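Local coordinates for argonaute protein (Marinitoga piezophila, PDB 5I4A) that cleaves single-stranded DNA, and also RNA targets, under the direction of short guide RNAs that carry a 5'-hydroxyl end, at residues F32-F44 with V51-P64. Sequence-based numbering, arbitrary orientation.
With nucleotides of chain B.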
loop_
_atom_site.group_PDB
_atom_site.type_symbol
_atom_site.label_atom_id
_atom_site.label_comp_id
_atom_site.label_asym_id
_atom_site.label_seq_id
_atom_site.Cartn_x
_atom_site.Cartn_y
_atom_site.Cartn_z
ATOM N N PHE A 32 19.337 -8.031 -34.514
ATOM C CA PHE A 32 18.192 -7.869 -35.407
ATOM C C PHE A 32 16.919 -7.617 -34.608
ATOM O O PHE A 32 16.144 -6.704 -34.916
ATOM C CB PHE A 32 18.058 -9.108 -36.297
ATOM C CG PHE A 32 17.028 -8.978 -37.390
ATOM C CD1 PHE A 32 16.935 -7.822 -38.149
ATOM C CD2 PHE A 32 16.175 -10.032 -37.683
ATOM C CE1 PHE A 32 15.994 -7.708 -39.159
ATOM C CE2 PHE A 32 15.235 -9.925 -38.693
ATOM C CZ PHE A 32 15.144 -8.762 -39.431
ATOM N N ALA A 33 16.704 -8.404 -33.551
ATOM C CA ALA A 33 15.522 -8.221 -32.714
ATOM C C ALA A 33 15.537 -6.867 -32.014
ATOM O O ALA A 33 14.492 -6.224 -31.869
ATOM C CB ALA A 33 15.426 -9.354 -31.693
ATOM N N ARG A 34 16.715 -6.414 -31.576
ATOM C CA ARG A 34 16.795 -5.142 -30.864
ATOM C C ARG A 34 16.454 -3.971 -31.778
ATOM O O ARG A 34 15.715 -3.060 -31.383
ATOM C CB ARG A 34 18.188 -4.959 -30.264
ATOM C CG ARG A 34 18.412 -3.592 -29.639
ATOM C CD ARG A 34 18.387 -3.659 -28.121
ATOM N NE ARG A 34 19.656 -3.229 -27.538
ATOM C CZ ARG A 34 19.801 -2.158 -26.765
ATOM N NH1 ARG A 34 18.752 -1.405 -26.462
ATOM N NH2 ARG A 34 20.998 -1.846 -26.283
ATOM N N ASN A 35 16.982 -3.973 -33.004
ATOM C CA ASN A 35 16.666 -2.898 -33.940
ATOM C C ASN A 35 15.192 -2.921 -34.325
ATOM O O ASN A 35 14.568 -1.864 -34.473
ATOM C CB ASN A 35 17.551 -3.002 -35.181
ATOM C CG ASN A 35 19.030 -2.929 -34.850
ATOM O OD1 ASN A 35 19.409 -2.587 -33.728
ATOM N ND2 ASN A 35 19.872 -3.245 -35.826
ATOM N N LEU A 36 14.618 -4.115 -34.488
ATOM C CA LEU A 36 13.195 -4.212 -34.798
ATOM C C LEU A 36 12.343 -3.703 -33.643
ATOM O O LEU A 36 11.320 -3.043 -33.860
ATOM C CB LEU A 36 12.831 -5.654 -35.143
ATOM C CG LEU A 36 13.394 -6.152 -36.474
ATOM C CD1 LEU A 36 13.050 -7.614 -36.695
ATOM C CD2 LEU A 36 12.873 -5.291 -37.615
ATOM N N SER A 37 12.749 -4.001 -32.406
ATOM C CA SER A 37 12.019 -3.503 -31.245
ATOM C C SER A 37 12.055 -1.981 -31.188
ATOM O O SER A 37 11.040 -1.337 -30.899
ATOM C CB SER A 37 12.605 -4.097 -29.964
ATOM O OG SER A 37 12.742 -5.504 -30.055
ATOM N N ARG A 38 13.217 -1.392 -31.475
ATOM C CA ARG A 38 13.385 0.051 -31.342
ATOM C C ARG A 38 12.495 0.811 -32.317
ATOM O O ARG A 38 11.862 1.806 -31.945
ATOM C CB ARG A 38 14.853 0.416 -31.562
ATOM C CG ARG A 38 15.256 1.779 -31.035
ATOM C CD ARG A 38 16.661 2.139 -31.489
ATOM N NE ARG A 38 16.641 2.860 -32.758
ATOM C CZ ARG A 38 16.681 2.282 -33.954
ATOM N NH1 ARG A 38 16.751 0.963 -34.066
ATOM N NH2 ARG A 38 16.649 3.029 -35.042
ATOM N N VAL A 39 12.429 0.358 -33.571
ATOM C CA VAL A 39 11.684 1.098 -34.585
ATOM C C VAL A 39 10.185 0.828 -34.529
ATOM O O VAL A 39 9.402 1.628 -35.057
ATOM C CB VAL A 39 12.217 0.778 -35.991
ATOM C CG1 VAL A 39 13.672 1.206 -36.114
ATOM C CG2 VAL A 39 12.070 -0.702 -36.289
ATOM N N ASN A 40 9.757 -0.270 -33.911
ATOM C CA ASN A 40 8.340 -0.587 -33.799
ATOM C C ASN A 40 7.765 -0.276 -32.424
ATOM O O ASN A 40 6.559 -0.451 -32.226
ATOM C CB ASN A 40 8.097 -2.064 -34.131
ATOM C CG ASN A 40 8.237 -2.363 -35.611
ATOM O OD1 ASN A 40 7.269 -2.277 -36.366
ATOM N ND2 ASN A 40 9.444 -2.724 -36.032
ATOM N N ASN A 41 8.592 0.177 -31.479
ATOM C CA ASN A 41 8.162 0.418 -30.099
ATOM C C ASN A 41 7.493 -0.822 -29.512
ATOM O O ASN A 41 6.520 -0.735 -28.761
ATOM C CB ASN A 41 7.232 1.631 -30.009
ATOM C CG ASN A 41 7.978 2.945 -30.101
ATOM O OD1 ASN A 41 9.044 3.107 -29.510
ATOM N ND2 ASN A 41 7.421 3.893 -30.848
ATOM N N PHE A 42 8.026 -1.989 -29.862
ATOM C CA PHE A 42 7.391 -3.259 -29.521
ATOM C C PHE A 42 8.470 -4.327 -29.507
ATOM O O PHE A 42 9.123 -4.552 -30.531
ATOM C CB PHE A 42 6.294 -3.601 -30.531
ATOM C CG PHE A 42 5.384 -4.709 -30.090
ATOM C CD1 PHE A 42 5.813 -6.026 -30.107
ATOM C CD2 PHE A 42 4.091 -4.436 -29.673
ATOM C CE1 PHE A 42 4.977 -7.046 -29.707
ATOM C CE2 PHE A 42 3.248 -5.455 -29.272
ATOM C CZ PHE A 42 3.692 -6.762 -29.289
ATOM N N LYS A 43 8.645 -4.991 -28.368
ATOM C CA LYS A 43 9.789 -5.873 -28.186
ATOM C C LYS A 43 9.672 -7.117 -29.061
ATOM O O LYS A 43 8.663 -7.830 -29.020
ATOM C CB LYS A 43 9.920 -6.274 -26.718
ATOM C CG LYS A 43 11.250 -6.928 -26.373
ATOM C CD LYS A 43 11.535 -6.855 -24.881
ATOM C CE LYS A 43 13.013 -7.076 -24.588
ATOM N NZ LYS A 43 13.347 -6.726 -23.178
ATOM N N PHE A 44 10.707 -7.363 -29.860
ATOM C CA PHE A 44 10.902 -8.625 -30.555
ATOM C C PHE A 44 11.756 -9.550 -29.697
ATOM O O PHE A 44 12.631 -9.101 -28.953
ATOM C CB PHE A 44 11.597 -8.413 -31.904
ATOM C CG PHE A 44 10.712 -7.844 -32.980
ATOM C CD1 PHE A 44 10.188 -6.567 -32.868
ATOM C CD2 PHE A 44 10.437 -8.578 -34.124
ATOM C CE1 PHE A 44 9.384 -6.041 -33.863
ATOM C CE2 PHE A 44 9.633 -8.056 -35.125
ATOM C CZ PHE A 44 9.108 -6.787 -34.997
ATOM N N VAL A 51 14.103 -14.605 -35.323
ATOM C CA VAL A 51 13.548 -13.500 -34.550
ATOM C C VAL A 51 12.041 -13.499 -34.759
ATOM O O VAL A 51 11.569 -13.643 -35.893
ATOM C CB VAL A 51 14.167 -12.156 -34.970
ATOM C CG1 VAL A 51 13.348 -10.991 -34.434
ATOM C CG2 VAL A 51 15.607 -12.066 -34.495
ATOM N N TRP A 52 11.283 -13.346 -33.674
ATOM C CA TRP A 52 9.834 -13.428 -33.760
ATOM C C TRP A 52 9.176 -12.319 -32.951
ATOM O O TRP A 52 9.805 -11.654 -32.122
ATOM C CB TRP A 52 9.315 -14.801 -33.308
ATOM C CG TRP A 52 10.014 -15.394 -32.123
ATOM C CD1 TRP A 52 11.188 -16.094 -32.129
ATOM C CD2 TRP A 52 9.566 -15.377 -30.762
ATOM N NE1 TRP A 52 11.505 -16.498 -30.855
ATOM C CE2 TRP A 52 10.525 -16.070 -29.998
ATOM C CE3 TRP A 52 8.453 -14.833 -30.113
ATOM C CZ2 TRP A 52 10.402 -16.241 -28.621
ATOM C CZ3 TRP A 52 8.335 -14.999 -28.745
ATOM C CH2 TRP A 52 9.305 -15.695 -28.014
ATOM N N ILE A 53 7.883 -12.129 -33.212
ATOM C CA ILE A 53 7.069 -11.129 -32.535
ATOM C C ILE A 53 5.681 -11.712 -32.311
ATOM O O ILE A 53 5.120 -12.369 -33.195
ATOM C CB ILE A 53 7.002 -9.809 -33.336
ATOM C CG1 ILE A 53 6.225 -8.744 -32.558
ATOM C CG2 ILE A 53 6.390 -10.031 -34.720
ATOM C CD1 ILE A 53 6.105 -7.425 -33.291
ATOM N N GLU A 54 5.134 -11.488 -31.120
ATOM C CA GLU A 54 3.791 -11.928 -30.765
ATOM C C GLU A 54 2.888 -10.703 -30.704
ATOM O O GLU A 54 3.149 -9.775 -29.931
ATOM C CB GLU A 54 3.800 -12.682 -29.436
ATOM C CG GLU A 54 4.497 -14.032 -29.521
ATOM C CD GLU A 54 5.048 -14.505 -28.190
ATOM O OE1 GLU A 54 5.059 -13.711 -27.227
ATOM O OE2 GLU A 54 5.480 -15.674 -28.111
ATOM N N ILE A 55 1.840 -10.699 -31.523
ATOM C CA ILE A 55 0.993 -9.521 -31.693
ATOM C C ILE A 55 -0.465 -9.937 -31.556
ATOM O O ILE A 55 -0.806 -11.123 -31.690
ATOM C CB ILE A 55 1.233 -8.837 -33.060
ATOM C CG1 ILE A 55 0.959 -9.818 -34.201
ATOM C CG2 ILE A 55 2.636 -8.268 -33.139
ATOM C CD1 ILE A 55 0.761 -9.151 -35.547
ATOM N N PRO A 56 -1.355 -8.982 -31.289
ATOM C CA PRO A 56 -2.786 -9.273 -31.391
ATOM C C PRO A 56 -3.162 -9.543 -32.838
ATOM O O PRO A 56 -2.478 -9.124 -33.774
ATOM C CB PRO A 56 -3.460 -7.995 -30.873
ATOM C CG PRO A 56 -2.378 -7.216 -30.182
ATOM C CD PRO A 56 -1.102 -7.595 -30.862
ATOM N N ASP A 57 -4.273 -10.259 -33.016
ATOM C CA ASP A 57 -4.751 -10.604 -34.354
ATOM C C ASP A 57 -5.478 -9.413 -34.982
ATOM O O ASP A 57 -6.674 -9.445 -35.275
ATOM C CB ASP A 57 -5.645 -11.834 -34.300
ATOM C CG ASP A 57 -6.013 -12.345 -35.678
ATOM O OD1 ASP A 57 -5.256 -12.067 -36.632
ATOM O OD2 ASP A 57 -7.054 -13.022 -35.808
ATOM N N ILE A 58 -4.718 -8.338 -35.180
ATOM C CA ILE A 58 -5.215 -7.111 -35.781
ATOM C C ILE A 58 -4.208 -6.649 -36.823
ATOM O O ILE A 58 -3.108 -7.191 -36.937
ATOM C CB ILE A 58 -5.472 -6.006 -34.731
ATOM C CG1 ILE A 58 -4.320 -5.929 -33.723
ATOM C CG2 ILE A 58 -6.791 -6.253 -34.013
ATOM C CD1 ILE A 58 -3.184 -5.004 -34.124
ATOM N N ASP A 59 -4.600 -5.637 -37.592
ATOM C CA ASP A 59 -3.691 -5.072 -38.578
ATOM C C ASP A 59 -2.509 -4.426 -37.870
ATOM O O ASP A 59 -2.682 -3.537 -37.030
ATOM C CB ASP A 59 -4.411 -4.056 -39.458
ATOM C CG ASP A 59 -3.705 -3.838 -40.781
ATOM O OD1 ASP A 59 -3.519 -4.824 -41.526
ATOM O OD2 ASP A 59 -3.322 -2.684 -41.070
ATOM N N PHE A 60 -1.308 -4.887 -38.205
ATOM C CA PHE A 60 -0.082 -4.490 -37.515
ATOM C C PHE A 60 0.988 -4.318 -38.589
ATOM O O PHE A 60 1.549 -5.305 -39.076
ATOM C CB PHE A 60 0.316 -5.535 -36.478
ATOM C CG PHE A 60 1.400 -5.086 -35.534
ATOM C CD1 PHE A 60 2.681 -4.827 -35.993
ATOM C CD2 PHE A 60 1.144 -4.955 -34.180
ATOM C CE1 PHE A 60 3.677 -4.424 -35.127
ATOM C CE2 PHE A 60 2.140 -4.556 -33.308
ATOM C CZ PHE A 60 3.409 -4.290 -33.785
ATOM N N GLN A 61 1.268 -3.069 -38.952
ATOM C CA GLN A 61 2.234 -2.762 -40.001
ATOM C C GLN A 61 3.614 -2.614 -39.367
ATOM O O GLN A 61 3.864 -1.666 -38.615
ATOM C CB GLN A 61 1.824 -1.498 -40.750
ATOM C CG GLN A 61 0.446 -1.577 -41.397
ATOM C CD GLN A 61 0.431 -2.417 -42.663
ATOM O OE1 GLN A 61 0.349 -3.645 -42.609
ATOM N NE2 GLN A 61 0.509 -1.754 -43.812
ATOM N N ILE A 62 4.510 -3.547 -39.677
ATOM C CA ILE A 62 5.840 -3.566 -39.077
ATOM C C ILE A 62 6.769 -2.629 -39.841
ATOM O O ILE A 62 6.675 -2.474 -41.064
ATOM C CB ILE A 62 6.384 -5.008 -39.034
ATOM C CG1 ILE A 62 5.466 -5.889 -38.185
ATOM C CG2 ILE A 62 7.803 -5.049 -38.479
ATOM C CD1 ILE A 62 5.893 -7.339 -38.122
ATOM N N THR A 63 7.670 -1.992 -39.102
ATOM C CA THR A 63 8.668 -1.073 -39.639
ATOM C C THR A 63 10.057 -1.717 -39.509
ATOM O O THR A 63 10.334 -2.367 -38.505
ATOM C CB THR A 63 8.608 0.285 -38.883
ATOM O OG1 THR A 63 7.393 0.968 -39.219
ATOM C CG2 THR A 63 9.796 1.183 -39.195
ATOM N N PRO A 64 10.930 -1.559 -40.522
ATOM C CA PRO A 64 10.739 -0.835 -41.786
ATOM C C PRO A 64 9.819 -1.545 -42.769
ATOM O O PRO A 64 9.464 -2.706 -42.563
ATOM C CB PRO A 64 12.158 -0.741 -42.352
ATOM C CG PRO A 64 12.869 -1.903 -41.773
ATOM C CD PRO A 64 12.302 -2.081 -40.396
ATOM P P U B 21 21.281 2.594 -25.624
ATOM O OP1 U B 21 22.282 3.493 -26.269
ATOM O OP2 U B 21 20.535 1.657 -26.496
ATOM O "O5'" U B 21 21.920 1.702 -24.459
ATOM C "C5'" U B 21 23.139 2.076 -23.806
ATOM C "C4'" U B 21 23.048 3.487 -23.267
ATOM O "O4'" U B 21 22.374 3.482 -21.983
ATOM C "C3'" U B 21 24.353 4.284 -23.082
ATOM O "O3'" U B 21 24.373 5.447 -23.911
ATOM C "C2'" U B 21 24.316 4.745 -21.616
ATOM O "O2'" U B 21 24.702 6.095 -21.435
ATOM C "C1'" U B 21 22.858 4.548 -21.210
ATOM N N1 U B 21 22.719 4.244 -19.774
ATOM C C2 U B 21 22.542 5.329 -18.927
ATOM O O2 U B 21 22.458 6.470 -19.298
ATOM N N3 U B 21 22.447 5.075 -17.595
ATOM C C4 U B 21 22.521 3.840 -17.014
ATOM O O4 U B 21 22.416 3.758 -15.793
ATOM C C5 U B 21 22.718 2.747 -17.920
ATOM C C6 U B 21 22.816 2.976 -19.242
HETATM O O HOH W 1 5.271 -0.731 -36.343
HETATM O O HOH W 2 7.160 -10.500 -28.941
#
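The side-chain amide of Asn40, in the last turn of helix 29-40, holds the backbone of Thr63 at two points. Its OD1 takes the N-H of Thr63 in a nearly straight bond (2.8 Å, 167°), while ND2 gives a more bent one to Thr63 O (2.7 Å), lying on a lone pair of that carbonyl. ND2 also turns back to Leu36 O, one turn earlier, which already accepts Asn40 N. A water that donates to Gln61 O lies close to OD1, too close for that side of the bridge to be certain. With CG beside the backbone N (chi1 -73°), the amide reaches both its own helix and the extended chain, and these bonds fix which end of it is oxygen. Shortened to an alanine, this position would probably leave both the N-H and the C=O of Thr63 without their mates, the chain there held less firmly and only by apolar contacts to the helix. Both segments belong to the N-terminal domain, where helix 29-40 packs on strand 51-56 of a four-stranded antiparallel sheet, the axes of 32-40 and 51-56 coming within 9.0 Å. The Phe44 ring is sandwiched: Leu36 CB sits over the centre of one face, and Ile53 CD1 lies over the other, offset toward the rim, in a CH-pi contact 3.9 Å from the centroid. Ile62 CG2 comes to the edge of that ring. Nearer the start of the strand, Val51 spreads its two methyls, CG1 against Ala33 CB and Phe44 CD2, CG2 against Phe32 CD2 (3.8 Å). Phe42 has its CG anti to the backbone N, which sends the ring toward Ile53, whose CD1 lies 3.5 Å from Phe42 CD1. Phe60 turns its edge to a face of Phe42 in a T-shaped pair, centroids 5.5 Å apart and planes at 83°, and Ile55 CG2 rests over a face of Phe60.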